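PDB 1VQZ: lipoate-protein ligase, putative from Streptococcus pneumoniae, which is of unverified function but belongs to the lipoate-protein ligase family, with a catalytic-type domain joined to a smaller C-terminal domain. Local coordinates for residues 52-64 / 286-298. Numbering follows the deposited sequence.
With EDO (1,2-ethanediol), chain D; EDO (1,2-ethanediol), chain S; EDO (1,2-ethanediol), chain J.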
loop_
_atom_site.group_PDB
_atom_site.type_symbol
_atom_site.label_atom_id
_atom_site.label_comp_id
_atom_site.label_asym_id
_atom_site.label_seq_id
_atom_site.Cartn_x
_atom_site.Cartn_y
_atom_site.Cartn_z
ATOM N N SER A 52 -13.070 -6.349 0.620
ATOM C CA SER A 52 -12.541 -5.266 -0.195
ATOM C C SER A 52 -11.347 -5.704 -1.011
ATOM O O SER A 52 -10.528 -6.498 -0.541
ATOM C CB SER A 52 -12.113 -4.080 0.699
ATOM O OG SER A 52 -13.186 -3.562 1.514
ATOM N N ILE A 53 -11.258 -5.208 -2.247
ATOM C CA ILE A 53 -10.009 -5.213 -2.994
ATOM C C ILE A 53 -9.375 -3.833 -2.888
ATOM O O ILE A 53 -9.940 -2.832 -3.333
ATOM C CB ILE A 53 -10.167 -5.592 -4.492
ATOM C CG1 ILE A 53 -10.887 -6.949 -4.638
ATOM C CG2 ILE A 53 -8.780 -5.595 -5.167
ATOM C CD1 ILE A 53 -10.065 -8.139 -4.109
ATOM N N ILE A 54 -8.187 -3.801 -2.323
ATOM C CA ILE A 54 -7.441 -2.588 -2.170
ATOM C C ILE A 54 -6.326 -2.567 -3.229
ATOM O O ILE A 54 -5.480 -3.452 -3.261
ATOM C CB ILE A 54 -6.822 -2.465 -0.785
ATOM C CG1 ILE A 54 -7.878 -2.624 0.331
ATOM C CG2 ILE A 54 -6.157 -1.095 -0.626
ATOM C CD1 ILE A 54 -9.045 -1.660 0.267
ATOM N N VAL A 55 -6.336 -1.542 -4.069
ATOM C CA VAL A 55 -5.415 -1.425 -5.168
ATOM C C VAL A 55 -4.359 -0.416 -4.843
ATOM O O VAL A 55 -4.601 0.528 -4.092
ATOM C CB VAL A 55 -6.095 -1.167 -6.568
ATOM C CG1 VAL A 55 -7.119 -2.259 -6.845
ATOM C CG2 VAL A 55 -6.744 0.227 -6.676
ATOM N N GLY A 56 -3.171 -0.656 -5.407
ATOM C CA GLY A 56 -2.039 0.220 -5.232
ATOM C C GLY A 56 -2.278 1.571 -5.862
ATOM O O GLY A 56 -3.076 1.746 -6.790
ATOM N N ARG A 57 -1.595 2.555 -5.306
ATOM C CA ARG A 57 -1.674 3.949 -5.728
ATOM C C ARG A 57 -1.563 4.235 -7.245
ATOM O O ARG A 57 -2.156 5.227 -7.765
ATOM C CB ARG A 57 -0.573 4.699 -4.935
ATOM C CG ARG A 57 -0.486 6.115 -5.145
ATOM C CD ARG A 57 0.625 6.678 -4.284
ATOM N NE ARG A 57 1.887 6.096 -4.646
ATOM C CZ ARG A 57 2.944 5.971 -3.870
ATOM N NH1 ARG A 57 2.947 6.377 -2.605
ATOM N NH2 ARG A 57 4.020 5.414 -4.378
ATOM N N HIS A 58 -0.822 3.400 -7.967
ATOM C CA HIS A 58 -0.637 3.598 -9.389
ATOM C C HIS A 58 -1.209 2.524 -10.305
ATOM O O HIS A 58 -0.998 2.589 -11.504
ATOM C CB HIS A 58 0.836 3.828 -9.682
ATOM C CG HIS A 58 1.413 5.004 -8.962
ATOM N ND1 HIS A 58 0.810 6.246 -8.966
ATOM C CD2 HIS A 58 2.510 5.123 -8.161
ATOM C CE1 HIS A 58 1.529 7.089 -8.235
ATOM N NE2 HIS A 58 2.558 6.437 -7.726
ATOM N N GLN A 59 -1.979 1.576 -9.748
ATOM C CA GLN A 59 -2.564 0.509 -10.542
ATOM C C GLN A 59 -3.656 1.079 -11.479
ATOM O O GLN A 59 -4.362 2.023 -11.146
ATOM C CB GLN A 59 -3.147 -0.644 -9.676
ATOM C CG GLN A 59 -2.120 -1.576 -9.058
ATOM C CD GLN A 59 -2.719 -2.832 -8.446
ATOM O OE1 GLN A 59 -3.182 -2.831 -7.294
ATOM N NE2 GLN A 59 -2.698 -3.928 -9.215
ATOM N N ASN A 60 -3.749 0.463 -12.643
ATOM C CA ASN A 60 -4.762 0.778 -13.631
ATOM C C ASN A 60 -5.965 -0.107 -13.317
ATOM O O ASN A 60 -6.127 -1.202 -13.860
ATOM C CB ASN A 60 -4.199 0.590 -15.046
ATOM C CG ASN A 60 -5.184 1.012 -16.130
ATOM O OD1 ASN A 60 -6.341 1.288 -15.842
ATOM N ND2 ASN A 60 -4.752 1.011 -17.363
ATOM N N THR A 61 -6.766 0.394 -12.368
ATOM C CA THR A 61 -7.829 -0.334 -11.694
ATOM C C THR A 61 -8.774 -1.021 -12.669
ATOM O O THR A 61 -9.018 -2.233 -12.563
ATOM C CB THR A 61 -8.572 0.585 -10.765
ATOM O OG1 THR A 61 -7.617 1.365 -10.017
ATOM C CG2 THR A 61 -9.453 -0.225 -9.821
ATOM N N ILE A 62 -9.171 -0.292 -13.695
ATOM C CA ILE A 62 -10.148 -0.792 -14.664
ATOM C C ILE A 62 -9.636 -2.027 -15.383
ATOM O O ILE A 62 -10.411 -2.907 -15.769
ATOM C CB ILE A 62 -10.555 0.297 -15.652
ATOM C CG1 ILE A 62 -11.860 -0.062 -16.378
ATOM C CG2 ILE A 62 -9.481 0.548 -16.736
ATOM C CD1 ILE A 62 -13.004 -0.182 -15.501
ATOM N N GLU A 63 -8.320 -2.119 -15.532
ATOM C CA GLU A 63 -7.742 -3.254 -16.248
ATOM C C GLU A 63 -7.345 -4.429 -15.364
ATOM O O GLU A 63 -6.885 -5.436 -15.876
ATOM C CB GLU A 63 -6.519 -2.771 -16.995
ATOM C CG GLU A 63 -6.822 -1.815 -18.112
ATOM C CD GLU A 63 -7.812 -2.399 -19.109
ATOM O OE1 GLU A 63 -7.732 -3.618 -19.374
ATOM O OE2 GLU A 63 -8.676 -1.637 -19.591
ATOM N N GLU A 64 -7.518 -4.280 -14.050
ATOM C CA GLU A 64 -7.126 -5.275 -13.028
ATOM C C GLU A 64 -8.260 -5.971 -12.309
ATOM O O GLU A 64 -8.076 -7.060 -11.783
ATOM C CB GLU A 64 -6.328 -4.639 -11.908
ATOM C CG GLU A 64 -5.167 -3.769 -12.288
ATOM C CD GLU A 64 -4.216 -4.430 -13.246
ATOM O OE1 GLU A 64 -3.847 -5.602 -12.994
ATOM O OE2 GLU A 64 -3.864 -3.763 -14.251
ATOM N N LYS A 286 1.916 9.751 -18.126
ATOM C CA LYS A 286 1.319 9.166 -16.915
ATOM C C LYS A 286 1.717 7.695 -16.857
ATOM O O LYS A 286 1.744 6.988 -17.883
ATOM C CB LYS A 286 -0.218 9.328 -16.907
ATOM C CG LYS A 286 -0.794 9.076 -15.493
ATOM C CD LYS A 286 -2.190 9.422 -15.296
ATOM C CE LYS A 286 -2.594 9.285 -13.832
ATOM N NZ LYS A 286 -2.260 10.464 -12.959
ATOM N N ILE A 287 2.112 7.254 -15.663
ATOM C CA ILE A 287 2.663 5.941 -15.449
ATOM C C ILE A 287 1.798 5.187 -14.466
ATOM O O ILE A 287 1.511 5.684 -13.348
ATOM C CB ILE A 287 4.096 6.042 -14.954
ATOM C CG1 ILE A 287 4.954 6.830 -15.989
ATOM C CG2 ILE A 287 4.710 4.664 -14.675
ATOM C CD1 ILE A 287 6.311 7.224 -15.462
ATOM N N TYR A 288 1.382 3.997 -14.887
ATOM C CA TYR A 288 0.606 3.076 -14.064
ATOM C C TYR A 288 1.393 1.804 -13.827
ATOM O O TYR A 288 2.342 1.497 -14.552
ATOM C CB TYR A 288 -0.680 2.664 -14.774
ATOM C CG TYR A 288 -1.692 3.746 -14.965
ATOM C CD1 TYR A 288 -1.511 4.701 -15.953
ATOM C CD2 TYR A 288 -2.845 3.795 -14.207
ATOM C CE1 TYR A 288 -2.426 5.697 -16.164
ATOM C CE2 TYR A 288 -3.779 4.825 -14.400
ATOM C CZ TYR A 288 -3.560 5.763 -15.408
ATOM O OH TYR A 288 -4.446 6.785 -15.668
ATOM N N GLY A 289 0.967 1.038 -12.821
ATOM C CA GLY A 289 1.579 -0.252 -12.569
ATOM C C GLY A 289 1.400 -0.736 -11.154
ATOM O O GLY A 289 0.730 -0.074 -10.307
ATOM N N ASP A 290 1.983 -1.906 -10.900
ATOM C CA ASP A 290 1.981 -2.507 -9.552
ATOM C C ASP A 290 3.383 -2.568 -8.935
ATOM O O ASP A 290 3.573 -3.262 -7.934
ATOM C CB ASP A 290 1.326 -3.892 -9.549
ATOM C CG ASP A 290 1.980 -4.891 -10.532
ATOM O OD1 ASP A 290 3.070 -4.663 -11.046
ATOM O OD2 ASP A 290 1.353 -5.916 -10.831
ATOM N N PHE A 291 4.329 -1.861 -9.542
ATOM C CA PHE A 291 5.634 -1.579 -8.937
ATOM C C PHE A 291 5.425 -0.890 -7.572
ATOM O O PHE A 291 4.380 -0.309 -7.273
ATOM C CB PHE A 291 6.479 -0.657 -9.832
ATOM C CG PHE A 291 5.792 0.639 -10.212
ATOM C CD1 PHE A 291 5.885 1.769 -9.390
ATOM C CD2 PHE A 291 5.052 0.719 -11.364
ATOM C CE1 PHE A 291 5.250 2.966 -9.708
ATOM C CE2 PHE A 291 4.424 1.946 -11.719
ATOM C CZ PHE A 291 4.493 3.042 -10.862
ATOM N N PHE A 292 6.414 -1.014 -6.716
ATOM C CA PHE A 292 6.369 -0.341 -5.446
ATOM C C PHE A 292 7.433 0.716 -5.375
ATOM O O PHE A 292 8.568 0.451 -5.676
ATOM C CB PHE A 292 6.600 -1.312 -4.295
ATOM C CG PHE A 292 6.669 -0.620 -2.998
ATOM C CD1 PHE A 292 5.488 -0.207 -2.365
ATOM C CD2 PHE A 292 7.896 -0.242 -2.454
ATOM C CE1 PHE A 292 5.536 0.507 -1.191
ATOM C CE2 PHE A 292 7.946 0.481 -1.253
ATOM C CZ PHE A 292 6.759 0.861 -0.641
ATOM N N GLY A 293 7.051 1.902 -4.899
ATOM C CA GLY A 293 7.969 2.948 -4.546
ATOM C C GLY A 293 7.398 3.634 -3.329
ATOM O O GLY A 293 6.157 3.757 -3.153
ATOM N N ILE A 294 8.290 4.097 -2.484
ATOM C CA ILE A 294 7.893 4.772 -1.223
ATOM C C ILE A 294 7.216 6.121 -1.483
ATOM O O ILE A 294 6.368 6.545 -0.711
ATOM C CB ILE A 294 9.110 4.987 -0.288
ATOM C CG1 ILE A 294 9.596 3.666 0.283
ATOM C CG2 ILE A 294 8.741 5.860 0.887
ATOM C CD1 ILE A 294 11.036 3.757 0.776
ATOM N N GLU A 295 7.636 6.789 -2.550
ATOM C CA GLU A 295 7.098 8.081 -3.021
ATOM C C GLU A 295 6.397 7.930 -4.341
ATOM O O GLU A 295 6.754 7.081 -5.136
ATOM C CB GLU A 295 8.195 9.140 -3.198
ATOM C CG GLU A 295 8.963 9.363 -1.954
ATOM C CD GLU A 295 9.772 10.646 -1.960
ATOM O OE1 GLU A 295 9.185 11.726 -2.061
ATOM O OE2 GLU A 295 10.984 10.556 -1.781
ATOM N N ASP A 296 5.393 8.786 -4.516
ATOM C CA ASP A 296 4.530 8.894 -5.705
ATOM C C ASP A 296 5.332 9.076 -7.017
ATOM O O ASP A 296 6.232 9.908 -7.099
ATOM C CB ASP A 296 3.600 10.081 -5.517
ATOM C CG ASP A 296 2.363 10.007 -6.372
ATOM O OD1 ASP A 296 2.477 10.072 -7.601
ATOM O OD2 ASP A 296 1.261 9.921 -5.790
ATOM N N VAL A 297 4.968 8.284 -8.010
ATOM C CA VAL A 297 5.588 8.284 -9.345
ATOM C C VAL A 297 5.400 9.622 -10.101
ATOM O O VAL A 297 6.084 9.873 -11.091
ATOM C CB VAL A 297 5.137 7.022 -10.200
ATOM C CG1 VAL A 297 3.817 7.238 -10.856
ATOM C CG2 VAL A 297 6.158 6.670 -11.237
ATOM N N ALA A 298 4.550 10.509 -9.586
ATOM C CA ALA A 298 4.373 11.847 -10.180
ATOM C C ALA A 298 5.682 12.592 -10.371
ATOM O O ALA A 298 5.840 13.285 -11.385
ATOM C CB ALA A 298 3.432 12.703 -9.341
HETATM C C1 EDO D . -1.742 5.964 -12.047
HETATM O O1 EDO D . -0.502 6.504 -11.656
HETATM C C2 EDO D . -2.861 6.391 -11.117
HETATM O O2 EDO D . -3.037 7.776 -11.217
HETATM C C1 EDO S . -1.017 9.758 -9.094
HETATM O O1 EDO S . 0.379 10.220 -9.293
HETATM C C2 EDO S . -1.267 8.387 -8.420
HETATM O O2 EDO S . -2.458 8.188 -7.601
HETATM C C1 EDO J . -6.872 4.776 -17.056
HETATM O O1 EDO J . -7.420 3.453 -17.151
HETATM C C2 EDO J . -5.643 4.793 -17.954
HETATM O O2 EDO J . -6.036 4.370 -19.264
HETATM O O HOH W 1 4.521 3.071 -5.925
HETATM O O HOH W 2 0.462 0.741 -7.634
HETATM O O HOH W 3 -1.102 -6.065 -11.962
#
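His58 is held between two aliphatic groups: CG1 of Val297 sits 3.4 Å from the ring centroid, almost straight over it in a CH-pi contact, while CG of Arg57 lies toward the rim of the opposite face. CG of His58 stands beside its own backbone N (chi1 -59°), which carries the ring in among Val297, Asp296 and Phe291; CD2 meets CE1 of Phe291 at 3.8 Å, neither ring covering the other. At the backbone, Gly289 N donates to His58 O (2.8 Å), and one water joins His58 N to Gly289 O. Arg57, bent at chi3 (61°), reaches Gly293 O through NH2 at 3.0 Å; Asp296 OD2 is merely a charge neighbour, with no N-H aimed at it. The histidine occupies a type I beta turn, Gly56 to Gln59, that follows strand 52-55 of the catalytic domain and packs against edge strand 281-289 and the loop after it, an interdomain junction. Elsewhere the fit is looser. Ethanediol, probably from the crystallisation liquor, fills in beside the histidine: one molecule accepts from ND1 and donates to Ile287 O, another links Arg57 O to Asp296 OD1. A third binds Asn60 OD1 near Tyr288, and water bridges Glu64 OE1 to Asp290 OD2, whose OD1 takes Lys270 N.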